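Local coordinates for protein prolyl-tRNA synthetase (PDB 3IAL) that probably attaches L-proline to tRNA(Pro) in an ATP-dependent reaction, and here holds the prolyl-adenylate intermediate in its active site, at residues 195-200 with 271-276; 63-68 with 191-196. All coordinates share one frame; numbering follows the deposited sequence. Where two conformers were deposited one is given.

Contact 1: residues 195-200 with 271-276. With PR8 (5'-O-[(R)-hydroxy{[(2S)-pyrrolidin-2-ylcarbonyl]oxy}phosphoryl]adenosine), chain H.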
ATOM      1  N   ASP B 195     -10.943  14.623  -9.747  1.00 29.39           N
ATOM      2  CA  ASP B 195     -10.795  15.014 -11.162  1.00 31.23           C
ATOM      3  C   ASP B 195      -9.447  14.587 -11.734  1.00 31.11           C
ATOM      4  O   ASP B 195      -9.376  14.111 -12.854  1.00 29.76           O
ATOM      5  CB  ASP B 195     -10.975  16.522 -11.343  0.50 31.07           C
ATOM      6  CG  ASP B 195     -11.501  16.878 -12.714  0.50 29.90           C
ATOM      7  OD1 ASP B 195     -12.653  16.514 -13.012  0.50 33.09           O
ATOM      8  OD2 ASP B 195     -10.775  17.524 -13.487  0.50 30.59           O
ATOM      9  N   THR B 196      -8.381  14.746 -10.954  1.00 32.17           N
ATOM     10  CA  THR B 196      -7.069  14.243 -11.346  1.00 31.95           C
ATOM     11  C   THR B 196      -7.070  12.734 -11.592  1.00 31.35           C
ATOM     12  O   THR B 196      -6.520  12.261 -12.589  1.00 31.10           O
ATOM     13  CB  THR B 196      -6.003  14.540 -10.267  1.00 32.10           C
ATOM     14  OG1 THR B 196      -5.923  15.954 -10.059  1.00 33.10           O
ATOM     15  CG2 THR B 196      -4.644  14.005 -10.699  1.00 26.06           C
ATOM     16  N   ILE B 197      -7.662  11.976 -10.679  1.00 30.63           N
ATOM     17  CA  ILE B 197      -7.653  10.514 -10.808  1.00 30.46           C
ATOM     18  C   ILE B 197      -8.546  10.074 -11.951  1.00 27.41           C
ATOM     19  O   ILE B 197      -8.109   9.357 -12.852  1.00 27.89           O
ATOM     20  CB  ILE B 197      -8.136   9.805  -9.525  1.00 29.94           C
ATOM     21  CG1 ILE B 197      -7.204  10.095  -8.352  1.00 30.39           C
ATOM     22  CG2 ILE B 197      -8.220   8.298  -9.744  1.00 27.93           C
ATOM     23  CD1 ILE B 197      -7.841   9.794  -6.984  1.00 26.45           C
ATOM     24  N   PHE B 198      -9.803  10.505 -11.905  1.00 28.57           N
ATOM     25  CA  PHE B 198     -10.838  10.013 -12.821  1.00 27.25           C
ATOM     26  C   PHE B 198     -10.597  10.496 -14.256  1.00 29.83           C
ATOM     27  O   PHE B 198     -10.646   9.705 -15.201  1.00 29.94           O
ATOM     28  CB  PHE B 198     -12.221  10.509 -12.389  1.00 28.90           C
ATOM     29  CG  PHE B 198     -12.784   9.854 -11.136  1.00 30.22           C
ATOM     30  CD1 PHE B 198     -11.973   9.264 -10.173  1.00 26.59           C
ATOM     31  CD2 PHE B 198     -14.161   9.887 -10.913  1.00 30.76           C
ATOM     32  CE1 PHE B 198     -12.530   8.697  -9.014  1.00 30.98           C
ATOM     33  CE2 PHE B 198     -14.722   9.317  -9.772  1.00 30.87           C
ATOM     34  CZ  PHE B 198     -13.904   8.725  -8.817  1.00 29.06           C
ATOM     35  N   SER B 199     -10.363  11.801 -14.412  1.00 30.00           N
ATOM     36  CA  SER B 199     -10.326  12.444 -15.735  1.00 30.76           C
ATOM     37  C   SER B 199      -8.918  12.618 -16.319  1.00 30.14           C
ATOM     38  O   SER B 199      -8.650  12.141 -17.418  1.00 30.63           O
ATOM     39  CB  SER B 199     -11.052  13.792 -15.689  1.00 30.60           C
ATOM     40  OG  SER B 199     -12.443  13.595 -15.464  1.00 30.93           O
ATOM     41  N   ASP B 200      -8.022  13.285 -15.598  1.00 29.31           N
ATOM     42  CA  ASP B 200      -6.669  13.520 -16.119  1.00 28.58           C
ATOM     43  C   ASP B 200      -5.923  12.205 -16.348  1.00 29.21           C
ATOM     44  O   ASP B 200      -5.195  12.068 -17.334  1.00 28.82           O
ATOM     45  CB  ASP B 200      -5.836  14.403 -15.182  1.00 29.31           C
ATOM     46  CG  ASP B 200      -6.408  15.804 -15.004  1.00 30.86           C
ATOM     47  OD1 ASP B 200      -7.385  16.184 -15.683  1.00 39.01           O
ATOM     48  OD2 ASP B 200      -5.860  16.543 -14.169  1.00 39.11           O
ATOM     49  N   ALA B 271     -13.920  11.565   2.619  1.00 24.33           N
ATOM     50  CA  ALA B 271     -13.986  11.255   1.202  1.00 25.35           C
ATOM     51  C   ALA B 271     -13.573   9.818   0.994  1.00 23.82           C
ATOM     52  O   ALA B 271     -12.617   9.353   1.609  1.00 22.53           O
ATOM     53  CB  ALA B 271     -13.089  12.186   0.396  1.00 21.52           C
ATOM     54  N   GLY B 272     -14.294   9.125   0.119  1.00 22.98           N
ATOM     55  CA  GLY B 272     -14.047   7.710  -0.130  1.00 24.66           C
ATOM     56  C   GLY B 272     -14.075   7.358  -1.603  1.00 23.22           C
ATOM     57  O   GLY B 272     -14.970   7.786  -2.336  1.00 22.61           O
ATOM     58  N   ILE B 273     -13.073   6.598  -2.027  1.00 24.17           N
ATOM     59  CA  ILE B 273     -13.057   5.936  -3.333  1.00 24.93           C
ATOM     60  C   ILE B 273     -12.636   4.474  -3.151  1.00 25.16           C
ATOM     61  O   ILE B 273     -11.813   4.152  -2.296  1.00 25.46           O
ATOM     62  CB  ILE B 273     -12.128   6.628  -4.362  1.00 23.74           C
ATOM     63  CG1 ILE B 273     -10.684   6.716  -3.854  1.00 25.16           C
ATOM     64  CG2 ILE B 273     -12.662   8.000  -4.709  1.00 23.39           C
ATOM     65  CD1 ILE B 273      -9.645   6.914  -4.978  1.00 22.64           C
ATOM     66  N   SER B 274     -13.227   3.596  -3.949  1.00 23.94           N
ATOM     67  CA  SER B 274     -13.002   2.176  -3.832  1.00 23.42           C
ATOM     68  C   SER B 274     -12.580   1.587  -5.186  1.00 24.21           C
ATOM     69  O   SER B 274     -12.226   2.324  -6.112  1.00 24.22           O
ATOM     70  CB  SER B 274     -14.287   1.514  -3.350  1.00 23.27           C
ATOM     71  OG  SER B 274     -15.224   1.412  -4.414  1.00 24.51           O
ATOM     72  N   THR B 275     -12.646   0.258  -5.276  1.00 25.60           N
ATOM     73  CA  THR B 275     -12.401  -0.503  -6.504  1.00 26.71           C
ATOM     74  C   THR B 275     -13.350  -0.152  -7.659  1.00 27.10           C
ATOM     75  O   THR B 275     -13.085  -0.502  -8.819  1.00 28.02           O
ATOM     76  CB  THR B 275     -12.574  -2.003  -6.235  1.00 27.74           C
ATOM     77  OG1 THR B 275     -13.882  -2.238  -5.700  1.00 32.46           O
ATOM     78  CG2 THR B 275     -11.516  -2.508  -5.251  1.00 29.94           C
ATOM     79  N   ARG B 276     -14.460   0.512  -7.342  1.00 24.90           N
ATOM     80  CA  ARG B 276     -15.385   1.026  -8.361  1.00 25.29           C
ATOM     81  C   ARG B 276     -14.742   1.984  -9.365  1.00 25.01           C
ATOM     82  O   ARG B 276     -15.196   2.075 -10.499  1.00 24.68           O
ATOM     83  CB  ARG B 276     -16.569   1.728  -7.694  1.00 24.65           C
ATOM     84  CG  ARG B 276     -17.491   0.778  -6.999  1.00 25.38           C
ATOM     85  CD  ARG B 276     -18.644   1.514  -6.380  1.00 24.30           C
ATOM     86  NE  ARG B 276     -19.716   0.604  -6.025  1.00 24.41           N
ATOM     87  CZ  ARG B 276     -20.904   0.973  -5.572  1.00 29.90           C
ATOM     88  NH1 ARG B 276     -21.200   2.262  -5.403  1.00 28.64           N
ATOM     89  NH2 ARG B 276     -21.807   0.036  -5.295  1.00 32.24           N
TER
HETATM   90  C   PR8 H 601     -18.130   6.749   2.834  1.00 41.68           C
HETATM   91  N   PR8 H 601     -16.816   6.881   4.858  1.00 37.95           N
HETATM   92  O   PR8 H 601     -18.199   5.549   3.106  1.00 39.80           O
HETATM   93  P   PR8 H 601     -19.408   6.321   0.746  0.70 54.76           P
HETATM   94  N1  PR8 H 601     -18.320  -2.430  -3.329  0.70 38.84           N
HETATM   95  C2  PR8 H 601     -17.410  -1.646  -3.895  0.70 36.35           C
HETATM   96  N3  PR8 H 601     -17.328  -0.341  -3.621  0.70 36.19           N
HETATM   97  C4  PR8 H 601     -18.165   0.236  -2.761  0.70 40.17           C
HETATM   98  C5  PR8 H 601     -19.138  -0.552  -2.156  0.70 44.07           C
HETATM   99  C6  PR8 H 601     -19.202  -1.911  -2.453  0.70 44.75           C
HETATM  100  N6  PR8 H 601     -20.123  -2.682  -1.874  0.70 47.85           N
HETATM  101  N7  PR8 H 601     -19.843   0.234  -1.352  0.70 45.67           N
HETATM  102  C8  PR8 H 601     -19.342   1.468  -1.443  0.70 49.61           C
HETATM  103  N9  PR8 H 601     -18.320   1.481  -2.309  0.70 48.94           N
HETATM  104  CA  PR8 H 601     -17.332   7.688   3.738  1.00 37.84           C
HETATM  105  CB  PR8 H 601     -16.125   8.202   2.971  1.00 35.99           C
HETATM  106  CD  PR8 H 601     -15.389   7.159   4.977  1.00 37.80           C
HETATM  107  CG  PR8 H 601     -14.951   7.382   3.524  1.00 35.60           C
HETATM  108  C1' PR8 H 601     -17.519   2.696  -2.667  0.70 52.31           C
HETATM  109  O10 PR8 H 601     -18.736   7.361   1.781  1.00 43.66           O
HETATM  110  O1P PR8 H 601     -20.641   5.683   1.272  0.70 56.60           O
HETATM  111  C2' PR8 H 601     -18.341   3.734  -3.469  0.70 54.66           C
HETATM  112  O2' PR8 H 601     -17.531   4.303  -4.508  0.70 47.98           O
HETATM  113  O2P PR8 H 601     -19.738   7.193  -0.562  0.70 58.29           O
HETATM  114  C3' PR8 H 601     -18.596   4.819  -2.449  0.70 55.14           C
HETATM  115  O3' PR8 H 601     -18.826   6.070  -3.102  0.70 53.41           O
HETATM  116  C4' PR8 H 601     -17.226   4.806  -1.797  0.70 55.14           C
HETATM  117  O4' PR8 H 601     -17.089   3.407  -1.462  0.70 53.59           O
HETATM  118  C5' PR8 H 601     -17.246   5.705  -0.581  0.70 54.00           C
HETATM  119  O5' PR8 H 601     -18.252   5.286   0.320  0.70 54.92           O

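Contact 2: residues 63-68 with 191-196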
ATOM      1  N   ARG B  63      -2.286   4.372  -5.046  1.00 29.21           N
ATOM      2  CA  ARG B  63      -1.006   5.074  -4.900  1.00 31.43           C
ATOM      3  C   ARG B  63      -1.115   6.514  -5.402  1.00 30.23           C
ATOM      4  O   ARG B  63      -0.572   7.422  -4.782  1.00 27.59           O
ATOM      5  CB  ARG B  63       0.123   4.362  -5.663  1.00 34.52           C
ATOM      6  CG  ARG B  63       0.674   3.113  -4.989  1.00 42.89           C
ATOM      7  CD  ARG B  63       2.209   3.114  -5.002  1.00 49.98           C
ATOM      8  NE  ARG B  63       2.784   1.868  -4.484  1.00 52.79           N
ATOM      9  CZ  ARG B  63       3.269   0.873  -5.228  1.00 57.17           C
ATOM     10  NH1 ARG B  63       3.263   0.937  -6.560  1.00 57.64           N
ATOM     11  NH2 ARG B  63       3.770  -0.207  -4.632  1.00 59.60           N
ATOM     12  N   LEU B  64      -1.785   6.711  -6.541  1.00 28.55           N
ATOM     13  CA  LEU B  64      -1.995   8.062  -7.067  1.00 28.15           C
ATOM     14  C   LEU B  64      -2.809   8.908  -6.092  1.00 26.73           C
ATOM     15  O   LEU B  64      -2.470  10.058  -5.828  1.00 27.01           O
ATOM     16  CB  LEU B  64      -2.682   8.046  -8.436  1.00 25.45           C
ATOM     17  CG  LEU B  64      -2.991   9.436  -9.014  1.00 27.10           C
ATOM     18  CD1 LEU B  64      -1.704  10.256  -9.289  1.00 21.18           C
ATOM     19  CD2 LEU B  64      -3.846   9.328 -10.272  1.00 26.49           C
ATOM     20  N   CYS B  65      -3.884   8.336  -5.563  1.00 26.30           N
ATOM     21  CA  CYS B  65      -4.685   9.017  -4.547  1.00 24.48           C
ATOM     22  C   CYS B  65      -3.831   9.426  -3.349  1.00 25.10           C
ATOM     23  O   CYS B  65      -3.890  10.567  -2.880  1.00 26.48           O
ATOM     24  CB  CYS B  65      -5.840   8.127  -4.079  1.00 24.50           C
ATOM     25  SG  CYS B  65      -7.018   9.037  -3.066  1.00 27.14           S
ATOM     26  N   GLU B  66      -3.031   8.489  -2.866  1.00 23.61           N
ATOM     27  CA  GLU B  66      -2.166   8.727  -1.723  1.00 26.03           C
ATOM     28  C   GLU B  66      -1.213   9.882  -2.008  1.00 25.94           C
ATOM     29  O   GLU B  66      -1.098  10.821  -1.209  1.00 24.65           O
ATOM     30  CB  GLU B  66      -1.392   7.453  -1.370  1.00 24.60           C
ATOM     31  CG  GLU B  66      -2.276   6.356  -0.765  1.00 28.67           C
ATOM     32  CD  GLU B  66      -1.666   4.956  -0.848  1.00 27.97           C
ATOM     33  OE1 GLU B  66      -0.538   4.814  -1.351  1.00 25.18           O
ATOM     34  OE2 GLU B  66      -2.327   3.991  -0.409  1.00 31.96           O
ATOM     35  N   GLU B  67      -0.557   9.814  -3.163  1.00 27.64           N
ATOM     36  CA  GLU B  67       0.377  10.849  -3.625  1.00 26.97           C
ATOM     37  C   GLU B  67      -0.265  12.237  -3.727  1.00 26.23           C
ATOM     38  O   GLU B  67       0.341  13.234  -3.322  1.00 24.97           O
ATOM     39  CB  GLU B  67       0.936  10.467  -4.999  1.00 29.15           C
ATOM     40  CG  GLU B  67       1.934   9.326  -4.990  1.00 35.06           C
ATOM     41  CD  GLU B  67       2.257   8.816  -6.402  1.00 42.78           C
ATOM     42  OE1 GLU B  67       1.764   9.411  -7.395  1.00 43.66           O
ATOM     43  OE2 GLU B  67       3.011   7.817  -6.515  1.00 46.19           O
ATOM     44  N   GLU B  68      -1.476  12.298  -4.282  1.00 24.52           N
ATOM     45  CA  GLU B  68      -2.199  13.572  -4.464  1.00 25.66           C
ATOM     46  C   GLU B  68      -2.711  14.129  -3.130  1.00 26.69           C
ATOM     47  O   GLU B  68      -2.701  15.340  -2.906  1.00 26.11           O
ATOM     48  CB  GLU B  68      -3.375  13.392  -5.420  1.00 27.70           C
ATOM     49  CG  GLU B  68      -2.980  13.092  -6.860  1.00 30.27           C
ATOM     50  CD  GLU B  68      -2.107  14.182  -7.462  1.00 33.02           C
ATOM     51  OE1 GLU B  68      -2.531  15.359  -7.446  1.00 31.63           O
ATOM     52  OE2 GLU B  68      -0.990  13.858  -7.921  1.00 30.53           O
ATOM     53  N   TRP B 191     -12.516  17.074  -4.282  1.00 27.13           N
ATOM     54  CA  TRP B 191     -12.926  17.068  -5.691  1.00 25.81           C
ATOM     55  C   TRP B 191     -11.772  17.290  -6.658  1.00 27.16           C
ATOM     56  O   TRP B 191     -11.756  16.690  -7.741  1.00 29.27           O
ATOM     57  CB  TRP B 191     -14.059  18.072  -5.955  1.00 25.47           C
ATOM     58  CG  TRP B 191     -15.387  17.510  -5.563  1.00 29.61           C
ATOM     59  CD1 TRP B 191     -16.166  17.893  -4.517  1.00 30.64           C
ATOM     60  CD2 TRP B 191     -16.067  16.425  -6.194  1.00 29.40           C
ATOM     61  NE1 TRP B 191     -17.298  17.120  -4.458  1.00 28.88           N
ATOM     62  CE2 TRP B 191     -17.263  16.210  -5.480  1.00 28.85           C
ATOM     63  CE3 TRP B 191     -15.777  15.606  -7.295  1.00 34.43           C
ATOM     64  CZ2 TRP B 191     -18.174  15.219  -5.831  1.00 28.92           C
ATOM     65  CZ3 TRP B 191     -16.677  14.621  -7.645  1.00 34.69           C
ATOM     66  CH2 TRP B 191     -17.868  14.435  -6.913  1.00 36.12           C
ATOM     67  N   LYS B 192     -10.803  18.126  -6.285  1.00 27.00           N
ATOM     68  CA  LYS B 192      -9.593  18.272  -7.102  1.00 30.20           C
ATOM     69  C   LYS B 192      -8.890  16.930  -7.326  1.00 29.89           C
ATOM     70  O   LYS B 192      -8.433  16.634  -8.426  1.00 28.72           O
ATOM     71  CB  LYS B 192      -8.604  19.265  -6.490  1.00 33.06           C
ATOM     72  CG  LYS B 192      -8.636  20.659  -7.104  1.00 39.07           C
ATOM     73  CD  LYS B 192      -9.791  21.488  -6.591  1.00 43.65           C
ATOM     74  CE  LYS B 192      -9.565  22.971  -6.843  1.00 46.99           C
ATOM     75  NZ  LYS B 192      -8.472  23.486  -5.973  1.00 47.72           N
ATOM     76  N   VAL B 193      -8.808  16.117  -6.281  1.00 28.82           N
ATOM     77  CA  VAL B 193      -8.127  14.831  -6.381  1.00 27.49           C
ATOM     78  C   VAL B 193      -8.917  13.831  -7.222  1.00 27.21           C
ATOM     79  O   VAL B 193      -8.334  13.089  -8.003  1.00 26.05           O
ATOM     80  CB  VAL B 193      -7.809  14.253  -4.989  1.00 26.03           C
ATOM     81  CG1 VAL B 193      -7.189  12.871  -5.107  1.00 22.02           C
ATOM     82  CG2 VAL B 193      -6.866  15.198  -4.254  1.00 25.30           C
ATOM     83  N   ILE B 194     -10.239  13.830  -7.070  1.00 27.72           N
ATOM     84  CA  ILE B 194     -11.106  13.006  -7.899  1.00 28.88           C
ATOM     85  C   ILE B 194     -10.949  13.338  -9.394  1.00 29.93           C
ATOM     86  O   ILE B 194     -10.826  12.425 -10.215  1.00 30.14           O
ATOM     87  CB  ILE B 194     -12.598  13.127  -7.465  1.00 29.13           C
ATOM     88  CG1 ILE B 194     -12.796  12.597  -6.040  1.00 30.25           C
ATOM     89  CG2 ILE B 194     -13.526  12.378  -8.429  1.00 28.89           C
ATOM     90  CD1 ILE B 194     -12.109  11.288  -5.754  1.00 30.07           C
ATOM     91  N   ASP B 195     -10.943  14.623  -9.747  1.00 29.39           N
ATOM     92  CA  ASP B 195     -10.795  15.014 -11.162  1.00 31.23           C
ATOM     93  C   ASP B 195      -9.447  14.587 -11.734  1.00 31.11           C
ATOM     94  O   ASP B 195      -9.376  14.111 -12.854  1.00 29.76           O
ATOM     95  CB  ASP B 195     -10.975  16.522 -11.343  0.50 31.07           C
ATOM     96  CG  ASP B 195     -11.501  16.878 -12.714  0.50 29.90           C
ATOM     97  OD1 ASP B 195     -12.653  16.514 -13.012  0.50 33.09           O
ATOM     98  OD2 ASP B 195     -10.775  17.524 -13.487  0.50 30.59           O
ATOM     99  N   THR B 196      -8.381  14.746 -10.954  1.00 32.17           N
ATOM    100  CA  THR B 196      -7.069  14.243 -11.346  1.00 31.95           C
ATOM    101  C   THR B 196      -7.070  12.734 -11.592  1.00 31.35           C
ATOM    102  O   THR B 196      -6.520  12.261 -12.589  1.00 31.10           O
ATOM    103  CB  THR B 196      -6.003  14.540 -10.267  1.00 32.10           C
ATOM    104  OG1 THR B 196      -5.923  15.954 -10.059  1.00 33.10           O
ATOM    105  CG2 THR B 196      -4.644  14.005 -10.699  1.00 26.06           C
TER
HETATM  106  O   HOH W   1      -5.014  16.324  -7.733  1.00 31.28           O

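Contact 1: residues 195-200 with 271-276
Ile-197 and Ile-273 reach toward each other tip to tip, their CD1 methyls meeting at 3.9 Å across the gap between helix 180-201 and strand 263-274. The strand belongs to the class II synthetase core, and with the helix that starts at Arg-276 it corresponds to motif 3 of that fold. Ile-273 sets its CG1 between the backbone N and the carbonyl carbon (chi1 58°), sending the CD1 branch to Ile-197 while CG2 serves a second neighbour. That neighbour is Phe-198, whose CZ comes obliquely to CG2 of Ile-273 at 4.4 Å, a looser touch than the methyl pair. No hydrogen bond links helix to strand here; the junction is wholly apolar and buried, with Thr-238 and Ala-239 of strand 235-245 also against the phenyl group.

The strand illustrates how alternation divides labour. Ile-273 faces the helix, whereas its neighbours Gly-272 and Ser-274 meet the prolyl-adenylate: the backbone N of Gly-272 lies 3.5 Å from CB of the prolyl ring, and the Ser-274 hydroxyl gives its proton to adenine N3 over 2.9 Å. Ser-274 OG also accepts from Arg-276 N at 3.2 Å, a nearly straight bond (168°) that caps the turn into the next helix. Donating to the base and accepting from the backbone, the hydroxyl is fixed from two directions.

Arg-276 then runs out extended from CG to NE and lays one face of its guanidinium on the base, as the motif 3 arginine of class II enzymes does. Bonds to the carbonyls of Ile-163 and Gln-237 hold the group in place. The overlap is offset toward the rim, with adenine C4 standing 3.6 Å above the guanidinium plane.

Contact 2: residues 63-68 with 191-196
Glu-68 rests its CB on the fork of Val-193, 3.9 Å from CG1 and 4.1 Å from CG2, so the root of an acidic side chain does apolar work here. Cys-65, one turn earlier on the same helix, brings SG to the same CG1 at the longer distance of 4.3 Å. Val-193 thus meets two residues spaced three apart. One turn on from it, Thr-196 offers its CG2 methyl to the carboxylate end of Glu-68, with OE1 4.1 Å away; the two side chains cross obliquely.

A bend places the carboxylate: the chain of Glu-68 folds at chi2 (-59°) instead of running straight out, which brings the acid group beside the Thr-196 methyl, while CB would meet Val-193 either way. No direct hydrogen bond joins the segments. A water donates to Glu-68 OE1 at 2.7 Å and also lies near Thr-196 OG1, so close that this second half of a bridge is doubtful. The other carboxylate oxygen, OE2, forms a salt bridge with Lys-71, farther along the glutamate's own helix.

In the fold, this is the packing of helix 52-71, in the position of the motif 1 helix of class II synthetases, on helix 180-201 of the catalytic core. The short segments run roughly antiparallel, at 142° between their directions, and their axes approach to 10.2 Å.

Farther out, the two helices turn their remaining faces to different neighbours. Across the dimer interface, in keeping with the role of motif 1 there, Arg-63 pairs with Glu-66 of the second subunit, and Glu-66 with Arg-63 of that subunit, both as salt bridges between chains. Behind Val-193, Trp-191 and Ile-194 lean on Ile-241 of strand 235-245, and the indole NE1 of Trp-191 is hydrogen-bonded to Glu-224 OE1.

Overall arrangement
Both contacts use helix 180-201, and their centres lie only 7 Å apart. Contact 1 is the buried one, joining the helix to the strand that carries part of the adenylate pocket; its chemistry between the segments is purely apolar, and polar work falls to the strand's ligand side. Contact 2 is partly buried and mixes apolar contacts with a carboxylate that has a water and Lys-71 as partners. The two merge into one hydrophobic patch: Ile-273 CG2 packs on Ile-194 CD1 at 3.5 Å, and Cys-65 touches both Ile-197 and Ile-273. Helices 52-71 and 180-201 thus pack on each other and both on Ile-273, so the helix that reaches the dimer interface also touches the active-site strand directly.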